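Local coordinates for carbonic anhydrase (Trichomonas vaginalis, PDB 6Y04), which probably catalyses the reversible hydration of carbon dioxide to hydrogencarbonate and a proton, as a zinc-dependent enzyme of the beta class, at residues Val35-Thr40 and Glu97-Thr102. Numbering follows the deposited sequence.
Sequences VTCMDT and ECCGMT. With ZN (zinc ion), chain C.
C37 and C99 meet through a shared zinc ion, which C37 SG and C99 SG each bind at 2.3 Å. C37 SG lies 4.2 Å from C99 SG, the only residue pair of 35-40 and 97-102 within 4.5 Å. Both thiolates reach the metal in the same extended form, SG anti to the backbone N (chi1 -174° in C37, -173° in C99). H96 adds NE2, and a water 2.0 Å from the zinc fills the fourth place, giving the site of two cysteines, one histidine and a water of a beta-carbonic anhydrase with its active site open to a solvent ligand. The metal and its two buried sulfurs form the tight part of the contact. C37 SG also takes a weak bond from D39 N at 3.5 Å.

The water side is looser. Although D39 is a predicted zinc ligand, its OD2 stands 4.2 Å from the zinc and accepts a weak bond from the metal-bound water at 3.4 Å; a salt bridge to R41 holds this carboxylate beside the site. The water is gripped more firmly by G100 N, which donates to it at 2.9 Å. Behind C99, a type I turn runs to T102, whose OG1 bonds C99 O from above the carbonyl plane.

M38, T40 and M101 touch the second subunit, placing the zinc near the dimer interface. V35 and T36 belong to strand 32-36, flanked in the sheet by strands 57-61 and 90-96, with V35 packed on helix 74-85; residues 97-102 lie in the loop from strand 90-96 toward helix 106-115.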
loop_
_atom_site.group_PDB
_atom_site.type_symbol
_atom_site.label_atom_id
_atom_site.label_comp_id
_atom_site.label_asym_id
_atom_site.label_seq_id
_atom_site.Cartn_x
_atom_site.Cartn_y
_atom_site.Cartn_z
ATOM N N VAL A 35 -7.561 -1.413 3.273
ATOM C CA VAL A 35 -6.733 -2.049 2.254
ATOM C C VAL A 35 -7.337 -1.767 0.881
ATOM O O VAL A 35 -8.477 -2.138 0.615
ATOM C CB VAL A 35 -6.549 -3.565 2.500
ATOM C CG1 VAL A 35 -5.688 -4.217 1.424
ATOM C CG2 VAL A 35 -5.980 -3.854 3.887
ATOM N N THR A 36 -6.571 -1.109 0.009
ATOM C CA THR A 36 -7.105 -0.775 -1.302
ATOM C C THR A 36 -6.018 -0.929 -2.364
ATOM O O THR A 36 -4.926 -1.415 -2.070
ATOM C CB THR A 36 -7.871 0.557 -1.281
ATOM O OG1 THR A 36 -8.717 0.584 -2.430
ATOM C CG2 THR A 36 -6.975 1.778 -1.251
ATOM N N CYS A 37 -6.350 -0.528 -3.597
ATOM C CA CYS A 37 -5.494 -0.758 -4.748
ATOM C C CYS A 37 -4.552 0.427 -4.960
ATOM O O CYS A 37 -4.808 1.540 -4.500
ATOM C CB CYS A 37 -6.315 -0.988 -6.009
ATOM S SG CYS A 37 -5.270 -1.446 -7.417
ATOM N N MET A 38 -3.461 0.176 -5.686
ATOM C CA MET A 38 -2.473 1.209 -5.951
ATOM C C MET A 38 -2.942 2.127 -7.083
ATOM O O MET A 38 -2.246 3.081 -7.416
ATOM C CB MET A 38 -1.131 0.580 -6.336
ATOM C CG MET A 38 -1.161 -0.068 -7.700
ATOM S SD MET A 38 0.409 -0.804 -8.173
ATOM C CE MET A 38 0.094 -1.176 -9.899
ATOM N N ASP A 39 -4.118 1.835 -7.655
ATOM C CA ASP A 39 -4.624 2.476 -8.863
ATOM C C ASP A 39 -4.466 3.993 -8.785
ATOM O O ASP A 39 -4.815 4.617 -7.781
ATOM C CB ASP A 39 -6.062 2.037 -9.170
ATOM C CG ASP A 39 -6.549 2.405 -10.567
ATOM O OD1 ASP A 39 -6.755 3.604 -10.820
ATOM O OD2 ASP A 39 -6.713 1.485 -11.400
ATOM N N THR A 40 -3.959 4.575 -9.880
ATOM C CA THR A 40 -3.677 6.003 -9.955
ATOM C C THR A 40 -4.918 6.847 -9.646
ATOM O O THR A 40 -4.791 7.962 -9.151
ATOM C CB THR A 40 -3.072 6.386 -11.313
ATOM O OG1 THR A 40 -2.497 7.679 -11.128
ATOM C CG2 THR A 40 -4.074 6.413 -12.449
ATOM N N GLU A 97 -13.807 -1.585 -9.467
ATOM C CA GLU A 97 -14.181 -1.977 -10.818
ATOM C C GLU A 97 -13.085 -1.511 -11.771
ATOM O O GLU A 97 -12.426 -0.508 -11.505
ATOM C CB GLU A 97 -15.533 -1.355 -11.183
ATOM C CG GLU A 97 -16.490 -1.260 -9.998
ATOM C CD GLU A 97 -17.948 -0.942 -10.289
ATOM O OE1 GLU A 97 -18.427 -1.315 -11.382
ATOM O OE2 GLU A 97 -18.606 -0.331 -9.410
ATOM N N CYS A 98 -12.888 -2.253 -12.867
ATOM C CA CYS A 98 -11.903 -1.931 -13.894
ATOM C C CYS A 98 -10.490 -2.032 -13.313
ATOM O O CYS A 98 -9.630 -1.219 -13.648
ATOM C CB CYS A 98 -12.114 -0.533 -14.480
ATOM S SG CYS A 98 -13.792 -0.181 -15.080
ATOM N N CYS A 99 -10.250 -3.029 -12.444
ATOM C CA CYS A 99 -8.955 -3.188 -11.801
ATOM C C CYS A 99 -7.994 -3.751 -12.846
ATOM O O CYS A 99 -8.403 -4.571 -13.670
ATOM C CB CYS A 99 -9.030 -4.131 -10.600
ATOM S SG CYS A 99 -7.495 -4.208 -9.632
ATOM N N GLY A 100 -6.733 -3.289 -12.828
ATOM C CA GLY A 100 -5.770 -3.604 -13.877
ATOM C C GLY A 100 -5.216 -5.027 -13.768
ATOM O O GLY A 100 -4.448 -5.485 -14.618
ATOM N N MET A 101 -5.648 -5.715 -12.707
ATOM C CA MET A 101 -5.094 -6.981 -12.274
ATOM C C MET A 101 -5.923 -8.123 -12.849
ATOM O O MET A 101 -5.458 -9.264 -12.901
ATOM C CB MET A 101 -5.106 -7.053 -10.745
ATOM C CG MET A 101 -3.932 -6.338 -10.127
ATOM S SD MET A 101 -2.383 -7.224 -10.454
ATOM C CE MET A 101 -2.377 -8.411 -9.110
ATOM N N THR A 102 -7.152 -7.786 -13.266
ATOM C CA THR A 102 -8.064 -8.703 -13.934
ATOM C C THR A 102 -7.427 -9.208 -15.229
ATOM O O THR A 102 -7.277 -10.417 -15.410
ATOM C CB THR A 102 -9.422 -8.037 -14.202
ATOM O OG1 THR A 102 -9.769 -7.178 -13.115
ATOM C CG2 THR A 102 -10.537 -9.033 -14.430
HETATM ZN ZN ZN C . -6.620 -2.079 -9.218
HETATM O O HOH W 1 -5.465 -1.642 -10.788
#